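Local coordinates for macrolide export ATP-binding/permease protein macB (Actinobacillus actinomycetemcomitans, PDB 3FTJ) that forms the periplasmic region of a homodimeric, non-canonical ABC transporter thought to export macrolides as part of the tripartite MacAB-TdeA efflux system, at residues A[16-22]-A[204-210]; A[39-43]-A[196-201]; A[105-111]-A[135-141]; A[53-59]-A[72-78]. All blocks are in the same frame, centred on the assembly; numbering follows the deposited sequence.

Interaction 1 of 4, residues A[16-22]-A[204-210]; sequences MTIFNGN and KDFFIMN
F19 and F207 form an antiparallel hydrogen-bonded pair, and the first torsion of F207 shapes how they pack. CG of F207 stands between its backbone N and carbonyl carbon (chi1 60°), a setting that brings the ring over toward strand 16-20. There F19 CB rests on one face of the F207 ring, 3.7 Å from its centroid, a CH-pi contact. The two ring planes lie 22° apart but are slid so far that they barely overlap. At its edge the F207 ring receives G21 O, 3.3 Å from F207 CD2. M209, bent at chi2 and chi3, brings CG to 3.3 Å from F19 CE2 and then turns away.

I18 and I208 lie side by side on the other face, I18 CG1 4.2 Å from I208 CG1, where I18 touches L193 and I208 touches T194. M16 runs alongside N210, whose ND2 gives M16 SD a weak hydrogen bond at 3.5 Å and is also hydrogen-bonded to E190 OE1. F19 N to F207 O (2.9 Å) is one of the regular backbone bonds. The arrangement is antiparallel pairing at this end of a mixed sheet, with the I18/I208 face packed on helix 186-201 and the F19/F207/M209 face meeting helix 27-31 and F24.

Interaction 2 of 4, residues A[39-43]-A[196-201]; sequences DANTL and LLKSLH
A very short hydrogen bond, 2.5 Å from H201 NE2 to D39 OD2, ties two helices whose short axes come no closer than 11.0 Å. The N-H points almost straight at the oxygen (168°), and the oxygen lies in the plane of the imidazole. Seen from D39 the approach is less regular, because NE2 comes from above the carboxylate plane, 41° out of it. With CG anti to its carbonyl carbon (chi1 -66°), D39 extends its carboxylate toward the last turn of helix 186-201. L200 passes this group in the opposite direction, its CG 3.7 Å from D39 OD1.

Further along, the contact is made by methyl groups. L196 has CG anti to the backbone N and reaches across with CD2, which comes 3.9 Å from L43 CD2 and 4.1 Å from T42 CG2. L197 CD2 lies 4.1 Å from D39 CB, next to the polar pair.

The imidazole is held at both nitrogens, since ND1 is bonded to OD1 of D205, and D39 OD2 also accepts the backbone N of K36. Two carboxylates on one ring fix its rotation and would probably raise its affinity for a second proton, which is consistent with a charged imidazolium joining the end of helix 186-201 to helix 37-44 and to the loop that carries D205.

Interaction 3 of 4, residues A[105-111]-A[135-141]; sequences QVVVLDE and FRVIGVV
V106 CG1 fits between two neighbours on the adjoining strand: I138 CG2 at 3.6 Å, and the guanidinium of R136, over one face of which it lies with NH2 at 3.7 Å. The R136 chain bends at chi3 and lies beside V106, pointing the same way. I138 has CG1 between its backbone N and carbonyl carbon (chi1 60°), and the branch enters the gap between V106 and V108, with I138 CG1 3.9 Å from V108 CG2. V108 CG1 in turn meets V141 CG1 at 3.8 Å, the two side chains crossing at about a right angle.

On the face of V107, L109 and V140, V137 divides its two methyls between neighbours, CG2 against V107 CG1 and CG1 against L109 CG, each pair 3.8 Å apart. G139 offers no side chain of its own, and its carbonyl takes the N-H of L109 at 2.9 Å. At the start of both segments the F135 ring lies against the Q105 backbone, with Q105 CG above one face near the rim.

This parallel pair is flanked by strand 155-159 beside 106-110 and by strand 127-130 beside 133-141. L156 and V128 touch the V107 side, helix 160-168 packs on F135 and Q105, and L95 touches V106 and V108.

Interaction 4 of 4, residues A[53-59]-A[72-78]; sequences TPNTSSS and ANLYGIG
The Y75 ring receives N55 at its edge, where OD1 lies in the ring plane, 3.7 Å from CD1 of Y75. The amide and ring planes stand nearly perpendicular, 86° apart. S57 comes to the same ring obliquely, with CB 3.5 Å from Y75 CD1, while the ring of Y157 meets Y75 from strand 155-159 at about 20° between planes.

N55, with CG anti to its backbone N (chi1 -176°), lays its amide beside I77, and ND2 is 3.4 Å from I77 CG2. On the opposite face T56 turns CG2 toward G76, 3.7 Å from the G76 carbonyl O. The backbones are joined by bonds such as G76 N to T56 O (2.7 Å) and L74 N to S58 O (2.9 Å), but the pairing weakens at the end, where G78 N to P54 O is weak. This is an antiparallel beta hairpin, strands 49-64 and 67-77, within the periplasmic core domain.

The four contacts show how one chain can build two regions around a shared curled sheet. Interactions 1 and 2 are packed together: F206 CZ lies 3.5 Å from L197 CB, and I18 CD1 reaches L197 CD1 at 3.7 Å. Interaction 3 lies across the chain's centre from interaction 1; with nearest atoms about 16 Å apart they do not touch, though both reach the same sheet. Interaction 4, its centre about 6 Å from that of the chain, touches interactions 3 and 2: L74 CD2 meets F135 CZ at 3.9 Å, and P54 CG lies 4.2 Å from A40 CB. Its nearest atoms are about 7 Å from interaction 1. The long hairpin thus bridges the two regions.

Interaction 1 of 4, residues A[16-22]-A[204-210]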
loop_
_atom_site.group_PDB
_atom_site.type_symbol
_atom_site.label_atom_id
_atom_site.label_comp_id
_atom_site.label_asym_id
_atom_site.label_seq_id
_atom_site.Cartn_x
_atom_site.Cartn_y
_atom_site.Cartn_z
ATOM N N MET A 16 -3.711 10.369 -3.058
ATOM C CA MET A 16 -2.347 10.827 -2.843
ATOM C C MET A 16 -1.644 9.799 -1.990
ATOM O O MET A 16 -2.251 9.238 -1.082
ATOM C CB MET A 16 -2.332 12.163 -2.115
ATOM C CG MET A 16 -3.073 13.254 -2.841
ATOM S SD MET A 16 -3.068 14.790 -1.911
ATOM C CE MET A 16 -4.033 15.809 -3.028
ATOM N N THR A 17 -0.370 9.555 -2.285
ATOM C CA THR A 17 0.434 8.618 -1.507
ATOM C C THR A 17 1.556 9.371 -0.811
ATOM O O THR A 17 2.336 10.081 -1.449
ATOM C CB THR A 17 1.022 7.496 -2.391
ATOM O OG1 THR A 17 -0.040 6.827 -3.086
ATOM C CG2 THR A 17 1.795 6.473 -1.542
ATOM N N ILE A 18 1.620 9.222 0.505
ATOM C CA ILE A 18 2.649 9.861 1.305
ATOM C C ILE A 18 3.792 8.879 1.588
ATOM O O ILE A 18 3.556 7.764 2.054
ATOM C CB ILE A 18 2.056 10.375 2.616
ATOM C CG1 ILE A 18 0.787 11.183 2.322
ATOM C CG2 ILE A 18 3.073 11.218 3.368
ATOM C CD1 ILE A 18 -0.271 11.053 3.370
ATOM N N PHE A 19 5.019 9.303 1.295
ATOM C CA PHE A 19 6.211 8.468 1.427
ATOM C C PHE A 19 7.213 9.077 2.403
ATOM O O PHE A 19 7.309 10.293 2.516
ATOM C CB PHE A 19 6.921 8.344 0.077
ATOM C CG PHE A 19 6.183 7.520 -0.932
ATOM C CD1 PHE A 19 6.311 6.144 -0.948
ATOM C CD2 PHE A 19 5.377 8.123 -1.879
ATOM C CE1 PHE A 19 5.637 5.382 -1.877
ATOM C CE2 PHE A 19 4.706 7.364 -2.813
ATOM C CZ PHE A 19 4.839 5.995 -2.813
ATOM N N ASN A 20 7.984 8.227 3.075
ATOM C CA ASN A 20 9.103 8.691 3.885
ATOM C C ASN A 20 10.170 9.329 3.014
ATOM O O ASN A 20 10.382 8.905 1.879
ATOM C CB ASN A 20 9.727 7.522 4.649
ATOM C CG ASN A 20 8.752 6.865 5.590
ATOM O OD1 ASN A 20 8.454 5.683 5.468
ATOM N ND2 ASN A 20 8.231 7.637 6.524
ATOM N N GLY A 21 10.848 10.339 3.546
ATOM C CA GLY A 21 11.989 10.915 2.862
ATOM C C GLY A 21 11.672 12.184 2.097
ATOM O O GLY A 21 10.658 12.834 2.350
ATOM N N ASN A 22 12.536 12.516 1.139
ATOM C CA ASN A 22 12.475 13.799 0.445
ATOM C C ASN A 22 12.141 13.684 -1.037
ATOM O O ASN A 22 11.855 14.683 -1.695
ATOM C CB ASN A 22 13.793 14.548 0.628
ATOM C CG ASN A 22 14.124 14.789 2.089
ATOM O OD1 ASN A 22 15.268 14.617 2.520
ATOM N ND2 ASN A 22 13.122 15.189 2.862
ATOM N N LYS A 204 9.220 18.438 7.889
ATOM C CA LYS A 204 8.849 17.865 6.601
ATOM C C LYS A 204 9.841 16.767 6.230
ATOM O O LYS A 204 10.873 17.026 5.612
ATOM C CB LYS A 204 8.795 18.945 5.512
ATOM C CG LYS A 204 8.442 18.423 4.127
ATOM C CD LYS A 204 6.983 18.645 3.793
ATOM C CE LYS A 204 6.618 18.057 2.440
ATOM N NZ LYS A 204 7.723 18.216 1.467
ATOM N N ASP A 205 9.519 15.543 6.636
ATOM C CA ASP A 205 10.378 14.401 6.395
ATOM C C ASP A 205 9.626 13.350 5.593
ATOM O O ASP A 205 9.819 12.150 5.783
ATOM C CB ASP A 205 10.867 13.819 7.722
ATOM C CG ASP A 205 9.731 13.374 8.617
ATOM O OD1 ASP A 205 8.578 13.345 8.148
ATOM O OD2 ASP A 205 9.992 13.046 9.792
ATOM N N PHE A 206 8.769 13.820 4.693
ATOM C CA PHE A 206 7.922 12.955 3.880
ATOM C C PHE A 206 7.652 13.717 2.607
ATOM O O PHE A 206 7.906 14.918 2.535
ATOM C CB PHE A 206 6.590 12.700 4.591
ATOM C CG PHE A 206 5.838 13.960 4.919
ATOM C CD1 PHE A 206 4.971 14.531 3.995
ATOM C CD2 PHE A 206 6.015 14.586 6.141
ATOM C CE1 PHE A 206 4.281 15.705 4.291
ATOM C CE2 PHE A 206 5.337 15.758 6.447
ATOM C CZ PHE A 206 4.467 16.322 5.517
ATOM N N PHE A 207 7.130 13.035 1.598
ATOM C CA PHE A 207 6.717 13.723 0.384
ATOM C C PHE A 207 5.451 13.083 -0.151
ATOM O O PHE A 207 5.138 11.938 0.181
ATOM C CB PHE A 207 7.831 13.735 -0.667
ATOM C CG PHE A 207 8.280 12.368 -1.110
ATOM C CD1 PHE A 207 7.884 11.858 -2.338
ATOM C CD2 PHE A 207 9.117 11.603 -0.312
ATOM C CE1 PHE A 207 8.305 10.607 -2.756
ATOM C CE2 PHE A 207 9.547 10.347 -0.729
ATOM C CZ PHE A 207 9.139 9.851 -1.951
ATOM N N ILE A 208 4.717 13.832 -0.964
ATOM C CA ILE A 208 3.418 13.388 -1.444
ATOM C C ILE A 208 3.444 13.183 -2.951
ATOM O O ILE A 208 3.970 14.013 -3.693
ATOM C CB ILE A 208 2.320 14.392 -1.053
ATOM C CG1 ILE A 208 2.296 14.576 0.468
ATOM C CG2 ILE A 208 0.962 13.934 -1.568
ATOM C CD1 ILE A 208 1.075 15.314 0.980
ATOM N N MET A 209 2.896 12.054 -3.386
ATOM C CA MET A 209 2.802 11.714 -4.797
ATOM C C MET A 209 1.341 11.764 -5.204
ATOM O O MET A 209 0.500 11.115 -4.591
ATOM C CB MET A 209 3.313 10.297 -5.048
ATOM C CG MET A 209 4.764 10.054 -4.717
ATOM S SD MET A 209 5.839 10.387 -6.120
ATOM C CE MET A 209 6.494 11.996 -5.685
ATOM N N ASN A 210 1.047 12.533 -6.246
ATOM C CA ASN A 210 -0.291 12.589 -6.815
ATOM C C ASN A 210 -0.233 13.078 -8.254
ATOM O O ASN A 210 0.851 13.234 -8.819
ATOM C CB ASN A 210 -1.202 13.488 -5.974
ATOM C CG ASN A 210 -0.598 14.848 -5.714
ATOM O OD1 ASN A 210 0.249 15.318 -6.470
ATOM N ND2 ASN A 210 -1.035 15.492 -4.643
#

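Interaction 2 of 4, residues A[39-43]-A[196-201]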
loop_
_atom_site.group_PDB
_atom_site.type_symbol
_atom_site.label_atom_id
_atom_site.label_comp_id
_atom_site.label_asym_id
_atom_site.label_seq_id
_atom_site.Cartn_x
_atom_site.Cartn_y
_atom_site.Cartn_z
ATOM N N ASP A 39 -0.223 8.290 12.688
ATOM C CA ASP A 39 -0.358 9.272 11.627
ATOM C C ASP A 39 -1.576 8.920 10.761
ATOM O O ASP A 39 -2.436 9.771 10.517
ATOM C CB ASP A 39 0.893 9.310 10.745
ATOM C CG ASP A 39 2.129 9.813 11.477
ATOM O OD1 ASP A 39 2.005 10.437 12.555
ATOM O OD2 ASP A 39 3.241 9.581 10.955
ATOM N N ALA A 40 -1.648 7.665 10.308
ATOM C CA ALA A 40 -2.759 7.206 9.478
ATOM C C ALA A 40 -4.104 7.331 10.195
ATOM O O ALA A 40 -5.116 7.659 9.577
ATOM C CB ALA A 40 -2.534 5.762 9.017
ATOM N N ASN A 41 -4.114 7.072 11.496
ATOM C CA ASN A 41 -5.339 7.197 12.271
ATOM C C ASN A 41 -5.830 8.644 12.282
ATOM O O ASN A 41 -7.003 8.916 12.046
ATOM C CB ASN A 41 -5.116 6.693 13.697
ATOM C CG ASN A 41 -6.403 6.629 14.503
ATOM O OD1 ASN A 41 -6.542 7.307 15.523
ATOM N ND2 ASN A 41 -7.357 5.827 14.039
ATOM N N THR A 42 -4.927 9.578 12.549
ATOM C CA THR A 42 -5.288 10.990 12.559
ATOM C C THR A 42 -5.784 11.469 11.197
ATOM O O THR A 42 -6.748 12.236 11.106
ATOM C CB THR A 42 -4.117 11.837 13.022
ATOM O OG1 THR A 42 -3.765 11.435 14.349
ATOM C CG2 THR A 42 -4.491 13.321 13.022
ATOM N N LEU A 43 -5.142 11.001 10.134
ATOM C CA LEU A 43 -5.573 11.347 8.784
ATOM C C LEU A 43 -6.979 10.824 8.503
ATOM O O LEU A 43 -7.792 11.505 7.885
ATOM C CB LEU A 43 -4.585 10.813 7.743
ATOM C CG LEU A 43 -3.206 11.483 7.719
ATOM C CD1 LEU A 43 -2.195 10.648 6.927
ATOM C CD2 LEU A 43 -3.304 12.881 7.137
ATOM N N LEU A 196 -0.667 19.111 8.360
ATOM C CA LEU A 196 -0.976 18.221 9.474
ATOM C C LEU A 196 0.196 17.279 9.774
ATOM O O LEU A 196 0.625 17.155 10.927
ATOM C CB LEU A 196 -2.253 17.424 9.202
ATOM C CG LEU A 196 -2.696 16.382 10.240
ATOM C CD1 LEU A 196 -2.898 17.000 11.618
ATOM C CD2 LEU A 196 -3.975 15.693 9.775
ATOM N N LEU A 197 0.727 16.638 8.732
ATOM C CA LEU A 197 1.842 15.702 8.899
ATOM C C LEU A 197 3.130 16.365 9.369
ATOM O O LEU A 197 3.879 15.767 10.141
ATOM C CB LEU A 197 2.099 14.914 7.616
ATOM C CG LEU A 197 1.151 13.749 7.366
ATOM C CD1 LEU A 197 1.248 13.322 5.922
ATOM C CD2 LEU A 197 1.473 12.581 8.297
ATOM N N LYS A 198 3.406 17.576 8.886
ATOM C CA LYS A 198 4.509 18.378 9.425
ATOM C C LYS A 198 4.329 18.638 10.923
ATOM O O LYS A 198 5.274 18.515 11.695
ATOM C CB LYS A 198 4.643 19.716 8.688
ATOM C CG LYS A 198 5.009 19.583 7.221
ATOM C CD LYS A 198 4.883 20.903 6.474
ATOM C CE LYS A 198 5.964 21.888 6.886
ATOM N NZ LYS A 198 5.992 23.052 5.945
ATOM N N SER A 199 3.116 19.011 11.318
ATOM C CA SER A 199 2.778 19.241 12.723
ATOM C C SER A 199 2.995 17.966 13.541
ATOM O O SER A 199 3.542 17.997 14.650
ATOM C CB SER A 199 1.318 19.688 12.835
ATOM O OG SER A 199 0.959 19.983 14.174
ATOM N N LEU A 200 2.546 16.847 12.984
ATOM C CA LEU A 200 2.686 15.546 13.627
ATOM C C LEU A 200 4.150 15.168 13.799
ATOM O O LEU A 200 4.585 14.816 14.899
ATOM C CB LEU A 200 1.995 14.485 12.780
ATOM C CG LEU A 200 0.714 13.800 13.252
ATOM C CD1 LEU A 200 0.039 14.530 14.379
ATOM C CD2 LEU A 200 -0.225 13.592 12.065
ATOM N N HIS A 201 4.906 15.239 12.707
ATOM C CA HIS A 201 6.306 14.802 12.700
ATOM C C HIS A 201 7.268 15.836 13.258
ATOM O O HIS A 201 8.398 15.506 13.622
ATOM C CB HIS A 201 6.744 14.434 11.277
ATOM C CG HIS A 201 6.152 13.156 10.777
ATOM N ND1 HIS A 201 6.603 12.518 9.635
ATOM C CD2 HIS A 201 5.169 12.374 11.279
ATOM C CE1 HIS A 201 5.898 11.420 9.440
ATOM N NE2 HIS A 201 5.020 11.307 10.424
#

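Interaction 3 of 4, residues A[105-111]-A[135-141]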
loop_
_atom_site.group_PDB
_atom_site.type_symbol
_atom_site.label_atom_id
_atom_site.label_comp_id
_atom_site.label_asym_id
_atom_site.label_seq_id
_atom_site.Cartn_x
_atom_site.Cartn_y
_atom_site.Cartn_z
ATOM N N GLN A 105 -3.757 -13.922 10.095
ATOM C CA GLN A 105 -2.729 -14.346 9.152
ATOM C C GLN A 105 -3.391 -14.876 7.893
ATOM O O GLN A 105 -3.444 -16.084 7.646
ATOM C CB GLN A 105 -1.803 -15.383 9.783
ATOM C CG GLN A 105 -0.922 -14.777 10.865
ATOM C CD GLN A 105 -0.303 -15.815 11.791
ATOM O OE1 GLN A 105 -0.152 -15.573 12.981
ATOM N NE2 GLN A 105 0.056 -16.971 11.245
ATOM N N VAL A 106 -3.942 -13.950 7.122
ATOM C CA VAL A 106 -4.574 -14.287 5.860
ATOM C C VAL A 106 -3.889 -13.492 4.772
ATOM O O VAL A 106 -3.366 -12.407 5.023
ATOM C CB VAL A 106 -6.092 -13.958 5.858
ATOM C CG1 VAL A 106 -6.843 -14.851 6.859
ATOM C CG2 VAL A 106 -6.322 -12.487 6.165
ATOM N N VAL A 107 -3.889 -14.027 3.562
ATOM C CA VAL A 107 -3.227 -13.339 2.477
ATOM C C VAL A 107 -4.082 -13.318 1.224
ATOM O O VAL A 107 -4.833 -14.260 0.943
ATOM C CB VAL A 107 -1.819 -13.953 2.205
ATOM C CG1 VAL A 107 -1.925 -15.414 1.829
ATOM C CG2 VAL A 107 -1.113 -13.173 1.127
ATOM N N VAL A 108 -3.989 -12.220 0.487
ATOM C CA VAL A 108 -4.621 -12.121 -0.819
ATOM C C VAL A 108 -3.526 -12.162 -1.885
ATOM O O VAL A 108 -2.572 -11.391 -1.830
ATOM C CB VAL A 108 -5.472 -10.833 -0.943
ATOM C CG1 VAL A 108 -5.961 -10.644 -2.367
ATOM C CG2 VAL A 108 -6.656 -10.878 0.036
ATOM N N LEU A 109 -3.654 -13.073 -2.848
ATOM C CA LEU A 109 -2.632 -13.240 -3.870
ATOM C C LEU A 109 -2.828 -12.349 -5.093
ATOM O O LEU A 109 -3.944 -11.992 -5.470
ATOM C CB LEU A 109 -2.539 -14.697 -4.318
ATOM C CG LEU A 109 -2.172 -15.729 -3.257
ATOM C CD1 LEU A 109 -1.934 -17.071 -3.932
ATOM C CD2 LEU A 109 -0.942 -15.290 -2.490
ATOM N N ASP A 110 -1.703 -11.995 -5.692
ATOM C CA ASP A 110 -1.649 -11.360 -6.995
ATOM C C ASP A 110 -1.999 -12.412 -8.051
ATOM O O ASP A 110 -1.802 -13.605 -7.836
ATOM C CB ASP A 110 -0.216 -10.872 -7.203
ATOM C CG ASP A 110 -0.042 -10.075 -8.444
ATOM O OD1 ASP A 110 0.264 -8.867 -8.327
ATOM O OD2 ASP A 110 -0.202 -10.659 -9.537
ATOM N N GLU A 111 -2.521 -11.971 -9.188
ATOM C CA GLU A 111 -2.833 -12.873 -10.287
ATOM C C GLU A 111 -1.607 -13.705 -10.648
ATOM O O GLU A 111 -1.661 -14.938 -10.713
ATOM C CB GLU A 111 -3.284 -12.066 -11.504
ATOM C CG GLU A 111 -4.068 -12.845 -12.526
ATOM C CD GLU A 111 -5.535 -12.948 -12.166
ATOM O OE1 GLU A 111 -5.831 -13.270 -10.994
ATOM O OE2 GLU A 111 -6.389 -12.713 -13.053
ATOM N N PHE A 135 0.443 -18.208 6.566
ATOM C CA PHE A 135 -0.718 -17.400 6.205
ATOM C C PHE A 135 -1.666 -18.232 5.363
ATOM O O PHE A 135 -1.225 -19.010 4.511
ATOM C CB PHE A 135 -0.302 -16.194 5.363
ATOM C CG PHE A 135 0.426 -15.140 6.124
ATOM C CD1 PHE A 135 1.778 -15.269 6.388
ATOM C CD2 PHE A 135 -0.232 -14.002 6.558
ATOM C CE1 PHE A 135 2.457 -14.291 7.092
ATOM C CE2 PHE A 135 0.448 -13.013 7.250
ATOM C CZ PHE A 135 1.791 -13.161 7.522
ATOM N N ARG A 136 -2.966 -18.046 5.580
ATOM C CA ARG A 136 -3.977 -18.737 4.782
ATOM C C ARG A 136 -4.460 -17.872 3.615
ATOM O O ARG A 136 -4.850 -16.723 3.808
ATOM C CB ARG A 136 -5.155 -19.156 5.667
ATOM C CG ARG A 136 -6.339 -19.703 4.902
ATOM C CD ARG A 136 -7.365 -20.311 5.854
ATOM N NE ARG A 136 -7.795 -19.366 6.883
ATOM C CZ ARG A 136 -8.776 -18.484 6.725
ATOM N NH1 ARG A 136 -9.427 -18.424 5.570
ATOM N NH2 ARG A 136 -9.110 -17.663 7.715
ATOM N N VAL A 137 -4.412 -18.423 2.404
ATOM C CA VAL A 137 -4.860 -17.716 1.209
ATOM C C VAL A 137 -6.387 -17.584 1.173
ATOM O O VAL A 137 -7.105 -18.587 1.174
ATOM C CB VAL A 137 -4.373 -18.427 -0.066
ATOM C CG1 VAL A 137 -4.829 -17.665 -1.305
ATOM C CG2 VAL A 137 -2.859 -18.554 -0.049
ATOM N N ILE A 138 -6.883 -16.350 1.150
ATOM C CA ILE A 138 -8.326 -16.135 1.199
ATOM C C ILE A 138 -8.887 -15.619 -0.127
ATOM O O ILE A 138 -10.100 -15.644 -0.346
ATOM C CB ILE A 138 -8.743 -15.166 2.351
ATOM C CG1 ILE A 138 -8.084 -13.792 2.185
ATOM C CG2 ILE A 138 -8.409 -15.752 3.710
ATOM C CD1 ILE A 138 -8.731 -12.703 3.044
ATOM N N GLY A 139 -8.010 -15.170 -1.018
ATOM C CA GLY A 139 -8.464 -14.601 -2.269
ATOM C C GLY A 139 -7.353 -14.280 -3.247
ATOM O O GLY A 139 -6.166 -14.487 -2.956
ATOM N N VAL A 140 -7.755 -13.764 -4.409
ATOM C CA VAL A 140 -6.851 -13.435 -5.502
ATOM C C VAL A 140 -7.350 -12.175 -6.196
ATOM O O VAL A 140 -8.545 -12.045 -6.457
ATOM C CB VAL A 140 -6.816 -14.567 -6.553
ATOM C CG1 VAL A 140 -5.846 -14.232 -7.680
ATOM C CG2 VAL A 140 -6.436 -15.878 -5.906
ATOM N N VAL A 141 -6.441 -11.250 -6.490
ATOM C CA VAL A 141 -6.794 -10.030 -7.210
ATOM C C VAL A 141 -5.993 -9.917 -8.503
ATOM O O VAL A 141 -4.981 -10.599 -8.678
ATOM C CB VAL A 141 -6.528 -8.766 -6.368
ATOM C CG1 VAL A 141 -7.503 -8.675 -5.202
ATOM C CG2 VAL A 141 -5.084 -8.742 -5.876
#

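Interaction 4 of 4, residues A[53-59]-A[72-78]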
loop_
_atom_site.group_PDB
_atom_site.type_symbol
_atom_site.label_atom_id
_atom_site.label_comp_id
_atom_site.label_asym_id
_atom_site.label_seq_id
_atom_site.Cartn_x
_atom_site.Cartn_y
_atom_site.Cartn_z
ATOM N N THR A 53 -4.966 4.184 3.718
ATOM C CA THR A 53 -4.367 2.860 3.614
ATOM C C THR A 53 -2.884 2.876 3.956
ATOM O O THR A 53 -2.078 3.392 3.190
ATOM C CB THR A 53 -4.527 2.313 2.196
ATOM O OG1 THR A 53 -5.922 2.280 1.869
ATOM C CG2 THR A 53 -3.945 0.919 2.097
ATOM N N PRO A 54 -2.523 2.319 5.115
ATOM C CA PRO A 54 -1.115 2.184 5.507
ATOM C C PRO A 54 -0.440 1.137 4.624
ATOM O O PRO A 54 -1.120 0.244 4.136
ATOM C CB PRO A 54 -1.195 1.681 6.953
ATOM C CG PRO A 54 -2.622 1.941 7.388
ATOM C CD PRO A 54 -3.445 1.831 6.155
ATOM N N ASN A 55 0.864 1.246 4.409
ATOM C CA ASN A 55 1.571 0.275 3.571
ATOM C C ASN A 55 2.993 0.052 4.057
ATOM O O ASN A 55 3.811 0.969 4.056
ATOM C CB ASN A 55 1.581 0.726 2.099
ATOM C CG ASN A 55 2.215 -0.305 1.157
ATOM O OD1 ASN A 55 3.233 -0.934 1.473
ATOM N ND2 ASN A 55 1.614 -0.467 -0.019
ATOM N N THR A 56 3.273 -1.167 4.495
ATOM C CA THR A 56 4.638 -1.589 4.757
ATOM C C THR A 56 4.840 -2.893 3.998
ATOM O O THR A 56 3.876 -3.531 3.593
ATOM C CB THR A 56 4.868 -1.827 6.242
ATOM O OG1 THR A 56 6.247 -2.137 6.468
ATOM C CG2 THR A 56 4.008 -2.979 6.722
ATOM N N SER A 57 6.083 -3.286 3.773
ATOM C CA SER A 57 6.321 -4.576 3.144
ATOM C C SER A 57 7.682 -5.136 3.501
ATOM O O SER A 57 8.521 -4.450 4.101
ATOM C CB SER A 57 6.187 -4.495 1.622
ATOM O OG SER A 57 7.195 -3.680 1.057
ATOM N N SER A 58 7.875 -6.393 3.111
ATOM C CA SER A 58 9.098 -7.137 3.346
ATOM C C SER A 58 9.230 -8.117 2.196
ATOM O O SER A 58 8.234 -8.543 1.619
ATOM C CB SER A 58 9.003 -7.896 4.669
ATOM O OG SER A 58 10.262 -8.427 5.064
ATOM N N SER A 59 10.459 -8.460 1.850
ATOM C CA SER A 59 10.730 -9.384 0.759
ATOM C C SER A 59 11.486 -10.564 1.341
ATOM O O SER A 59 12.529 -10.388 1.967
ATOM C CB SER A 59 11.572 -8.683 -0.300
ATOM O OG SER A 59 11.926 -9.568 -1.337
ATOM N N ALA A 72 9.659 -13.066 -2.551
ATOM C CA ALA A 72 8.226 -12.869 -2.465
ATOM C C ALA A 72 8.033 -11.623 -1.617
ATOM O O ALA A 72 8.619 -11.508 -0.540
ATOM C CB ALA A 72 7.561 -14.059 -1.808
ATOM N N ASN A 73 7.223 -10.694 -2.115
ATOM C CA ASN A 73 6.904 -9.467 -1.404
ATOM C C ASN A 73 5.608 -9.573 -0.635
ATOM O O ASN A 73 4.536 -9.711 -1.228
ATOM C CB ASN A 73 6.803 -8.312 -2.389
ATOM C CG ASN A 73 8.079 -8.108 -3.154
ATOM O OD1 ASN A 73 9.134 -7.894 -2.563
ATOM N ND2 ASN A 73 7.999 -8.195 -4.480
ATOM N N LEU A 74 5.709 -9.519 0.687
ATOM C CA LEU A 74 4.531 -9.448 1.539
ATOM C C LEU A 74 4.263 -7.998 1.880
ATOM O O LEU A 74 5.102 -7.328 2.479
ATOM C CB LEU A 74 4.733 -10.244 2.827
ATOM C CG LEU A 74 3.563 -10.293 3.816
ATOM C CD1 LEU A 74 2.335 -10.980 3.209
ATOM C CD2 LEU A 74 4.008 -11.018 5.083
ATOM N N TYR A 75 3.092 -7.519 1.480
ATOM C CA TYR A 75 2.637 -6.184 1.827
ATOM C C TYR A 75 1.689 -6.269 3.004
ATOM O O TYR A 75 0.814 -7.139 3.048
ATOM C CB TYR A 75 1.914 -5.551 0.646
ATOM C CG TYR A 75 2.814 -5.237 -0.513
ATOM C CD1 TYR A 75 3.528 -4.041 -0.558
ATOM C CD2 TYR A 75 2.959 -6.133 -1.563
ATOM C CE1 TYR A 75 4.367 -3.752 -1.619
ATOM C CE2 TYR A 75 3.787 -5.847 -2.631
ATOM C CZ TYR A 75 4.488 -4.653 -2.653
ATOM O OH TYR A 75 5.311 -4.370 -3.719
ATOM N N GLY A 76 1.886 -5.375 3.968
ATOM C CA GLY A 76 0.959 -5.213 5.068
ATOM C C GLY A 76 0.215 -3.941 4.767
ATOM O O GLY A 76 0.777 -2.856 4.891
ATOM N N ILE A 77 -1.036 -4.068 4.343
ATOM C CA ILE A 77 -1.793 -2.906 3.858
ATOM C C ILE A 77 -3.177 -2.782 4.498
ATOM O O ILE A 77 -3.614 -3.674 5.230
ATOM C CB ILE A 77 -1.919 -2.909 2.300
ATOM C CG1 ILE A 77 -2.267 -4.302 1.760
ATOM C CG2 ILE A 77 -0.624 -2.451 1.662
ATOM C CD1 ILE A 77 -3.586 -4.879 2.246
ATOM N N GLY A 78 -3.855 -1.665 4.235
ATOM C CA GLY A 78 -5.189 -1.450 4.766
ATOM C C GLY A 78 -6.307 -2.091 3.954
ATOM O O GLY A 78 -6.130 -2.429 2.783
#